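Local coordinates for Anapc5 protein (Xenopus laevis, PDB 5BPZ) that is a subunit of the anaphase-promoting complex (APC/C), a ubiquitin ligase that drives the cell cycle, seen here as its helical N-terminal domain, at residues Y33-L38 and K104-F109; L38-E43 and L63-G68. All blocks are in the same frame, centred on the assembly; numbering follows the deposited sequence.

Interaction 1: residues Y33-L38 and K104-F109; sequences YKISVL and KDMEQF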
ATOM      1  N   TYR A  33      -2.765  -6.555  -2.059  1.00 36.17           N
ATOM      2  CA  TYR A  33      -1.470  -6.581  -1.364  1.00 35.20           C
ATOM      3  C   TYR A  33      -0.569  -5.445  -1.889  1.00 37.54           C
ATOM      4  O   TYR A  33       0.078  -4.753  -1.094  1.00 35.60           O
ATOM      5  CB  TYR A  33      -0.754  -7.940  -1.539  1.00 36.60           C
ATOM      6  CG  TYR A  33       0.705  -7.885  -1.141  1.00 37.61           C
ATOM      7  CD1 TYR A  33       1.083  -7.865   0.200  1.00 38.22           C
ATOM      8  CD2 TYR A  33       1.707  -7.791  -2.103  1.00 38.97           C
ATOM      9  CE1 TYR A  33       2.419  -7.767   0.571  1.00 37.48           C
ATOM     10  CE2 TYR A  33       3.051  -7.686  -1.740  1.00 39.64           C
ATOM     11  CZ  TYR A  33       3.402  -7.691  -0.401  1.00 42.29           C
ATOM     12  OH  TYR A  33       4.717  -7.588  -0.027  1.00 40.89           O
ATOM     13  N   LYS A  34      -0.516  -5.283  -3.232  1.00 34.33           N
ATOM     14  CA  LYS A  34       0.296  -4.262  -3.908  1.00 34.25           C
ATOM     15  C   LYS A  34      -0.164  -2.860  -3.508  1.00 37.03           C
ATOM     16  O   LYS A  34       0.679  -1.994  -3.308  1.00 36.06           O
ATOM     17  CB  LYS A  34       0.251  -4.429  -5.439  1.00 38.47           C
ATOM     18  CG  LYS A  34       0.856  -5.733  -5.957  1.00 51.24           C
ATOM     19  CD  LYS A  34       2.313  -5.598  -6.370  1.00 61.69           C
ATOM     20  CE  LYS A  34       2.698  -6.566  -7.467  1.00 74.45           C
ATOM     21  NZ  LYS A  34       2.696  -7.981  -7.010  1.00 88.95           N
ATOM     22  N   ILE A  35      -1.496  -2.661  -3.342  1.00 34.18           N
ATOM     23  CA  ILE A  35      -2.129  -1.406  -2.899  1.00 33.67           C
ATOM     24  C   ILE A  35      -1.656  -1.093  -1.475  1.00 34.76           C
ATOM     25  O   ILE A  35      -1.265   0.039  -1.174  1.00 34.79           O
ATOM     26  CB  ILE A  35      -3.680  -1.509  -2.997  1.00 36.90           C
ATOM     27  CG1 ILE A  35      -4.139  -1.523  -4.480  1.00 38.36           C
ATOM     28  CG2 ILE A  35      -4.369  -0.379  -2.223  1.00 37.31           C
ATOM     29  CD1 ILE A  35      -5.657  -1.980  -4.710  1.00 39.15           C
ATOM     30  N   SER A  36      -1.645  -2.123  -0.625  1.00 29.31           N
ATOM     31  CA  SER A  36      -1.204  -2.052   0.767  1.00 27.89           C
ATOM     32  C   SER A  36       0.278  -1.655   0.870  1.00 31.68           C
ATOM     33  O   SER A  36       0.660  -0.898   1.761  1.00 30.65           O
ATOM     34  CB  SER A  36      -1.490  -3.380   1.454  1.00 28.86           C
ATOM     35  OG  SER A  36      -2.874  -3.678   1.343  1.00 33.80           O
ATOM     36  N   VAL A  37       1.093  -2.111  -0.087  1.00 30.60           N
ATOM     37  CA  VAL A  37       2.514  -1.758  -0.182  1.00 30.27           C
ATOM     38  C   VAL A  37       2.650  -0.272  -0.586  1.00 34.74           C
ATOM     39  O   VAL A  37       3.469   0.446  -0.012  1.00 33.76           O
ATOM     40  CB  VAL A  37       3.302  -2.725  -1.096  1.00 34.04           C
ATOM     41  CG1 VAL A  37       4.734  -2.240  -1.305  1.00 33.62           C
ATOM     42  CG2 VAL A  37       3.304  -4.134  -0.501  1.00 34.00           C
ATOM     43  N   LEU A  38       1.795   0.193  -1.514  1.00 31.83           N
ATOM     44  CA  LEU A  38       1.747   1.597  -1.931  1.00 32.23           C
ATOM     45  C   LEU A  38       1.368   2.475  -0.741  1.00 35.85           C
ATOM     46  O   LEU A  38       2.006   3.497  -0.532  1.00 36.85           O
ATOM     47  CB  LEU A  38       0.764   1.811  -3.103  1.00 33.32           C
ATOM     48  CG  LEU A  38       1.129   1.165  -4.443  1.00 38.96           C
ATOM     49  CD1 LEU A  38      -0.033   1.257  -5.412  1.00 40.78           C
ATOM     50  CD2 LEU A  38       2.402   1.801  -5.067  1.00 39.93           C
ATOM     51  N   LYS A 104     -14.568   5.319  -5.191  1.00 76.16           N
ATOM     52  CA  LYS A 104     -13.917   6.632  -5.325  1.00 77.71           C
ATOM     53  C   LYS A 104     -12.719   6.823  -4.380  1.00 77.13           C
ATOM     54  O   LYS A 104     -11.764   7.502  -4.751  1.00 76.21           O
ATOM     55  CB  LYS A 104     -14.930   7.789  -5.169  1.00 86.20           C
ATOM     56  CG  LYS A 104     -15.661   7.844  -3.824  1.00101.72           C
ATOM     57  CD  LYS A 104     -16.515   9.098  -3.682  1.00118.18           C
ATOM     58  CE  LYS A 104     -17.236   9.160  -2.355  1.00129.33           C
ATOM     59  NZ  LYS A 104     -16.334   9.566  -1.243  1.00133.67           N
ATOM     60  N   ASP A 105     -12.773   6.214  -3.174  1.00 70.33           N
ATOM     61  CA  ASP A 105     -11.717   6.304  -2.165  1.00 65.65           C
ATOM     62  C   ASP A 105     -10.437   5.600  -2.596  1.00 63.16           C
ATOM     63  O   ASP A 105      -9.350   6.068  -2.256  1.00 60.15           O
ATOM     64  CB  ASP A 105     -12.216   5.823  -0.795  1.00 66.55           C
ATOM     65  CG  ASP A 105     -13.305   6.714  -0.224  1.00 83.09           C
ATOM     66  OD1 ASP A 105     -13.058   7.933  -0.067  1.00 85.04           O
ATOM     67  OD2 ASP A 105     -14.406   6.201   0.050  1.00 92.72           O
ATOM     68  N   MET A 106     -10.564   4.502  -3.378  1.00 57.97           N
ATOM     69  CA  MET A 106      -9.423   3.774  -3.930  1.00 53.89           C
ATOM     70  C   MET A 106      -8.828   4.588  -5.085  1.00 59.44           C
ATOM     71  O   MET A 106      -7.613   4.736  -5.150  1.00 56.96           O
ATOM     72  CB  MET A 106      -9.828   2.360  -4.386  1.00 55.35           C
ATOM     73  CG  MET A 106      -8.636   1.479  -4.761  1.00 55.10           C
ATOM     74  SD  MET A 106      -9.050  -0.121  -5.499  1.00 59.26           S
ATOM     75  CE  MET A 106      -9.792   0.428  -7.094  1.00 61.76           C
ATOM     76  N   GLU A 107      -9.694   5.153  -5.962  1.00 61.30           N
ATOM     77  CA  GLU A 107      -9.323   5.997  -7.111  1.00 64.08           C
ATOM     78  C   GLU A 107      -8.611   7.276  -6.649  1.00 68.32           C
ATOM     79  O   GLU A 107      -7.642   7.701  -7.284  1.00 68.91           O
ATOM     80  CB  GLU A 107     -10.563   6.362  -7.951  1.00 71.27           C
ATOM     81  CG  GLU A 107     -11.380   5.170  -8.428  1.00 79.50           C
ATOM     82  CD  GLU A 107     -12.607   5.519  -9.246  1.00101.13           C
ATOM     83  OE1 GLU A 107     -13.478   6.260  -8.735  1.00 94.29           O
ATOM     84  OE2 GLU A 107     -12.716   5.019 -10.389  1.00 97.51           O
ATOM     85  N   GLN A 108      -9.094   7.881  -5.542  1.00 64.70           N
ATOM     86  CA  GLN A 108      -8.524   9.086  -4.938  1.00 65.02           C
ATOM     87  C   GLN A 108      -7.146   8.789  -4.336  1.00 64.46           C
ATOM     88  O   GLN A 108      -6.284   9.662  -4.359  1.00 65.14           O
ATOM     89  CB  GLN A 108      -9.472   9.664  -3.880  1.00 68.63           C
ATOM     90  CG  GLN A 108      -9.139  11.092  -3.448  1.00 94.30           C
ATOM     91  CD  GLN A 108     -10.010  11.572  -2.314  1.00124.37           C
ATOM     92  OE1 GLN A 108     -10.672  10.788  -1.619  1.00121.06           O
ATOM     93  NE2 GLN A 108     -10.016  12.879  -2.091  1.00121.73           N
ATOM     94  N   PHE A 109      -6.939   7.567  -3.802  1.00 56.75           N
ATOM     95  CA  PHE A 109      -5.638   7.162  -3.257  1.00 51.05           C
ATOM     96  C   PHE A 109      -4.599   7.128  -4.385  1.00 54.96           C
ATOM     97  O   PHE A 109      -3.481   7.608  -4.200  1.00 52.00           O
ATOM     98  CB  PHE A 109      -5.701   5.801  -2.522  1.00 48.09           C
ATOM     99  CG  PHE A 109      -4.327   5.213  -2.239  1.00 45.34           C
ATOM    100  CD1 PHE A 109      -3.492   5.780  -1.281  1.00 46.53           C
ATOM    101  CD2 PHE A 109      -3.844   4.144  -2.986  1.00 45.71           C
ATOM    102  CE1 PHE A 109      -2.209   5.271  -1.058  1.00 44.77           C
ATOM    103  CE2 PHE A 109      -2.561   3.631  -2.756  1.00 45.66           C
ATOM    104  CZ  PHE A 109      -1.752   4.201  -1.794  1.00 42.79           C
TER

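Interaction 2: residues L38-E43 and L63-G68; sequences LVLLSE and LPLLQG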
ATOM      1  N   LEU A  38       1.795   0.193  -1.514  1.00 31.83           N
ATOM      2  CA  LEU A  38       1.747   1.597  -1.931  1.00 32.23           C
ATOM      3  C   LEU A  38       1.368   2.475  -0.741  1.00 35.85           C
ATOM      4  O   LEU A  38       2.006   3.497  -0.532  1.00 36.85           O
ATOM      5  CB  LEU A  38       0.764   1.811  -3.103  1.00 33.32           C
ATOM      6  CG  LEU A  38       1.129   1.165  -4.443  1.00 38.96           C
ATOM      7  CD1 LEU A  38      -0.033   1.257  -5.412  1.00 40.78           C
ATOM      8  CD2 LEU A  38       2.402   1.801  -5.067  1.00 39.93           C
ATOM      9  N   VAL A  39       0.364   2.048   0.064  1.00 33.39           N
ATOM     10  CA  VAL A  39      -0.100   2.716   1.297  1.00 32.40           C
ATOM     11  C   VAL A  39       1.099   2.792   2.269  1.00 35.62           C
ATOM     12  O   VAL A  39       1.356   3.851   2.846  1.00 35.65           O
ATOM     13  CB  VAL A  39      -1.314   1.970   1.932  1.00 35.58           C
ATOM     14  CG1 VAL A  39      -1.563   2.415   3.372  1.00 34.85           C
ATOM     15  CG2 VAL A  39      -2.579   2.142   1.087  1.00 36.28           C
ATOM     16  N   LEU A  40       1.836   1.674   2.422  1.00 30.49           N
ATOM     17  CA  LEU A  40       3.018   1.625   3.267  1.00 30.13           C
ATOM     18  C   LEU A  40       4.096   2.610   2.785  1.00 33.79           C
ATOM     19  O   LEU A  40       4.650   3.347   3.605  1.00 31.58           O
ATOM     20  CB  LEU A  40       3.562   0.197   3.370  1.00 30.30           C
ATOM     21  CG  LEU A  40       4.949   0.021   3.992  1.00 34.61           C
ATOM     22  CD1 LEU A  40       4.963   0.428   5.459  1.00 34.72           C
ATOM     23  CD2 LEU A  40       5.422  -1.390   3.828  1.00 34.81           C
ATOM     24  N   LEU A  41       4.359   2.647   1.470  1.00 32.17           N
ATOM     25  CA  LEU A  41       5.349   3.568   0.912  1.00 33.81           C
ATOM     26  C   LEU A  41       4.926   5.010   1.147  1.00 37.32           C
ATOM     27  O   LEU A  41       5.745   5.822   1.571  1.00 37.67           O
ATOM     28  CB  LEU A  41       5.608   3.296  -0.576  1.00 35.30           C
ATOM     29  CG  LEU A  41       6.381   2.010  -0.892  1.00 40.57           C
ATOM     30  CD1 LEU A  41       6.237   1.646  -2.381  1.00 41.66           C
ATOM     31  CD2 LEU A  41       7.853   2.135  -0.496  1.00 42.56           C
ATOM     32  N   SER A  42       3.631   5.300   0.977  1.00 34.45           N
ATOM     33  CA  SER A  42       3.076   6.634   1.213  1.00 35.13           C
ATOM     34  C   SER A  42       3.222   7.050   2.690  1.00 39.29           C
ATOM     35  O   SER A  42       3.725   8.143   2.970  1.00 38.30           O
ATOM     36  CB  SER A  42       1.619   6.684   0.781  1.00 38.57           C
ATOM     37  OG  SER A  42       1.068   7.970   0.999  1.00 46.72           O
ATOM     38  N   GLU A  43       2.808   6.158   3.623  1.00 34.99           N
ATOM     39  CA  GLU A  43       2.887   6.384   5.064  1.00 34.51           C
ATOM     40  C   GLU A  43       4.316   6.523   5.557  1.00 38.80           C
ATOM     41  O   GLU A  43       4.568   7.289   6.489  1.00 38.68           O
ATOM     42  CB  GLU A  43       2.125   5.303   5.848  1.00 35.60           C
ATOM     43  CG  GLU A  43       0.606   5.390   5.689  1.00 45.20           C
ATOM     44  CD  GLU A  43      -0.001   6.763   5.909  1.00 62.51           C
ATOM     45  OE1 GLU A  43       0.254   7.364   6.979  1.00 51.06           O
ATOM     46  OE2 GLU A  43      -0.699   7.256   4.992  1.00 55.10           O
ATOM     47  N   LEU A  63      12.426  -3.089   0.680  1.00 47.38           N
ATOM     48  CA  LEU A  63      12.570  -3.582  -0.700  1.00 48.04           C
ATOM     49  C   LEU A  63      12.055  -5.029  -0.962  1.00 51.22           C
ATOM     50  O   LEU A  63      11.348  -5.173  -1.963  1.00 50.91           O
ATOM     51  CB  LEU A  63      14.005  -3.421  -1.236  1.00 50.92           C
ATOM     52  CG  LEU A  63      14.489  -1.973  -1.460  1.00 56.33           C
ATOM     53  CD1 LEU A  63      15.802  -1.949  -2.204  1.00 59.12           C
ATOM     54  CD2 LEU A  63      13.447  -1.124  -2.208  1.00 58.08           C
ATOM     55  N   PRO A  64      12.300  -6.082  -0.117  1.00 46.49           N
ATOM     56  CA  PRO A  64      11.729  -7.419  -0.417  1.00 45.88           C
ATOM     57  C   PRO A  64      10.195  -7.496  -0.533  1.00 45.58           C
ATOM     58  O   PRO A  64       9.697  -8.427  -1.154  1.00 46.38           O
ATOM     59  CB  PRO A  64      12.236  -8.285   0.742  1.00 48.98           C
ATOM     60  CG  PRO A  64      13.450  -7.581   1.239  1.00 54.76           C
ATOM     61  CD  PRO A  64      13.118  -6.135   1.113  1.00 48.42           C
ATOM     62  N   LEU A  65       9.456  -6.540   0.064  1.00 38.67           N
ATOM     63  CA  LEU A  65       7.993  -6.467   0.004  1.00 37.14           C
ATOM     64  C   LEU A  65       7.505  -6.063  -1.399  1.00 43.61           C
ATOM     65  O   LEU A  65       6.417  -6.462  -1.815  1.00 42.49           O
ATOM     66  CB  LEU A  65       7.440  -5.483   1.043  1.00 34.88           C
ATOM     67  CG  LEU A  65       7.598  -5.859   2.523  1.00 39.75           C
ATOM     68  CD1 LEU A  65       7.085  -4.742   3.423  1.00 37.43           C
ATOM     69  CD2 LEU A  65       6.879  -7.181   2.863  1.00 41.30           C
ATOM     70  N   LEU A  66       8.318  -5.269  -2.110  1.00 42.24           N
ATOM     71  CA  LEU A  66       8.041  -4.756  -3.447  1.00 44.02           C
ATOM     72  C   LEU A  66       8.351  -5.817  -4.500  1.00 51.92           C
ATOM     73  O   LEU A  66       7.720  -5.855  -5.557  1.00 52.07           O
ATOM     74  CB  LEU A  66       8.923  -3.517  -3.693  1.00 44.63           C
ATOM     75  CG  LEU A  66       8.416  -2.147  -3.218  1.00 48.19           C
ATOM     76  CD1 LEU A  66       8.353  -2.037  -1.692  1.00 46.72           C
ATOM     77  CD2 LEU A  66       9.333  -1.063  -3.706  1.00 52.71           C
ATOM     78  N   GLN A  67       9.322  -6.681  -4.193  1.00 51.68           N
ATOM     79  CA  GLN A  67       9.832  -7.735  -5.065  1.00 55.44           C
ATOM     80  C   GLN A  67       9.225  -9.129  -4.825  1.00 60.36           C
ATOM     81  O   GLN A  67       9.211  -9.952  -5.740  1.00 63.34           O
ATOM     82  CB  GLN A  67      11.370  -7.793  -4.943  1.00 58.87           C
ATOM     83  CG  GLN A  67      12.065  -6.492  -5.350  1.00 75.56           C
ATOM     84  CD  GLN A  67      13.525  -6.469  -4.976  1.00 99.57           C
ATOM     85  OE1 GLN A  67      13.918  -5.900  -3.950  1.00 93.54           O
ATOM     86  NE2 GLN A  67      14.367  -7.060  -5.815  1.00 96.73           N
ATOM     87  N   GLY A  68       8.759  -9.382  -3.607  1.00 54.48           N
ATOM     88  CA  GLY A  68       8.232 -10.679  -3.199  1.00 54.96           C
ATOM     89  C   GLY A  68       6.823 -11.020  -3.646  1.00 57.68           C
ATOM     90  O   GLY A  68       6.174 -10.228  -4.339  1.00 56.90           O
TER

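Interaction 1: residues Y33-L38 and K104-F109
Phe109 drives its ring end-on into the flank of helix 32-46, its outer edge meeting Leu38 and the backbone beside it. The all-helical N-terminal domain of Apc5 here brings together helix 32-46 and helix 103-114, whose local axes lie 12.3 Å apart and are inclined at 51°, so that long side chains have to bridge the space. CG of Phe109 stands anti to its backbone N (chi1 167°), which carries the ring straight across. CB of Leu38 lies near the ring plane, at the edge, 3.7 Å from CZ of Phe109, and the carbonyl carbon of Leu38 sits at the same edge. The neighbouring CE2 of the ring is 4.1 Å from the carbonyl O of Ile35, approached obliquely. Trimming this residue to an alanine would probably strip Leu38 CB of its aromatic neighbour and open a gap between the helices, where Met106 alone would still reach Ile35.

One turn back on helix 103-114, Met106 makes the second bridge, its side chain and that of Ile35 crossing at about a right angle. Both also touch Met98 of helix 85-99, while Leu152 and Tyr153 of helix 146-164 pack on Ile35 and Met106 respectively, which places the pair in the hydrophobic core. The Met106 chain runs extended as far as its sulfur before bending at chi3 (67°), and SD comes to 3.9 Å from CD1 of Ile35.

Interaction 2: residues L38-E43 and L63-G68
Leu41 and Leu66 share one half of this contact, and Leu40 and Leu65 the other: two leucine pairs, adjacent in sequence on both sides, through which helix 32-46 packs against the C-terminal end of helix 52-67. The two helices follow one another in the all-helical domain, and the backbones stay well apart, 10.0 Å between CA of Leu40 and CA of Leu65, so the branched ends of the side chains do the touching.

The closer pair is Leu40 with Leu65. CD2 of Leu40 lies 3.8 Å from CD1 of Leu65, methyl against methyl, and the two side chains cross at about a right angle. Their first torsions differ: CG of Leu40 is anti to its backbone N (chi1 168°), whereas that of Leu65 is anti to its own carbonyl carbon, and each arrangement sends a methyl into the interface. Leu40 also packs on Val87 of helix 85-99 and on Ile62, a turn earlier along helix 52-67.

In the other pair CD1 of Leu41 and CD1 of Leu66 stand 4.3 Å apart, a looser touch. The CB of Leu41 points toward helix 52-67; that of Leu66 does not point toward its partner, and its side chain turns its methyl end back to the contact. Asn59 and Ile62, earlier in helix 52-67, also touch Leu41, and Phe133 of helix 129-142 packs on Leu66.

Helix 52-67 ends just past these leucines, at Gly68. With methyl groups alone meeting between the two segments, their cohesion here comes from dispersion and the exclusion of water, without the directional demands of a polar bond.

Helix 32-46 is common to both interactions, and Leu38 belongs to its segment in each. Interaction 1 joins this helix to helix 103-114, interaction 2 to the end of helix 52-67, and their centres lie about 12 Å apart. Both segments of interaction 2, which begins at the shared Leu38, come before 104-109, so interaction 1 spans the longer stretch of chain. The two also touch: Tyr33 OH probably hydrogen-bonds to Leu65 O at 2.7 Å, Val37 CG1 packs against Leu66 CD1, and Phe109 CZ approaches Val39 N. Helix 32-46 is thus a central element of the Apc5 N-terminal domain, bringing a sequence neighbour and a far later helix into one buried core.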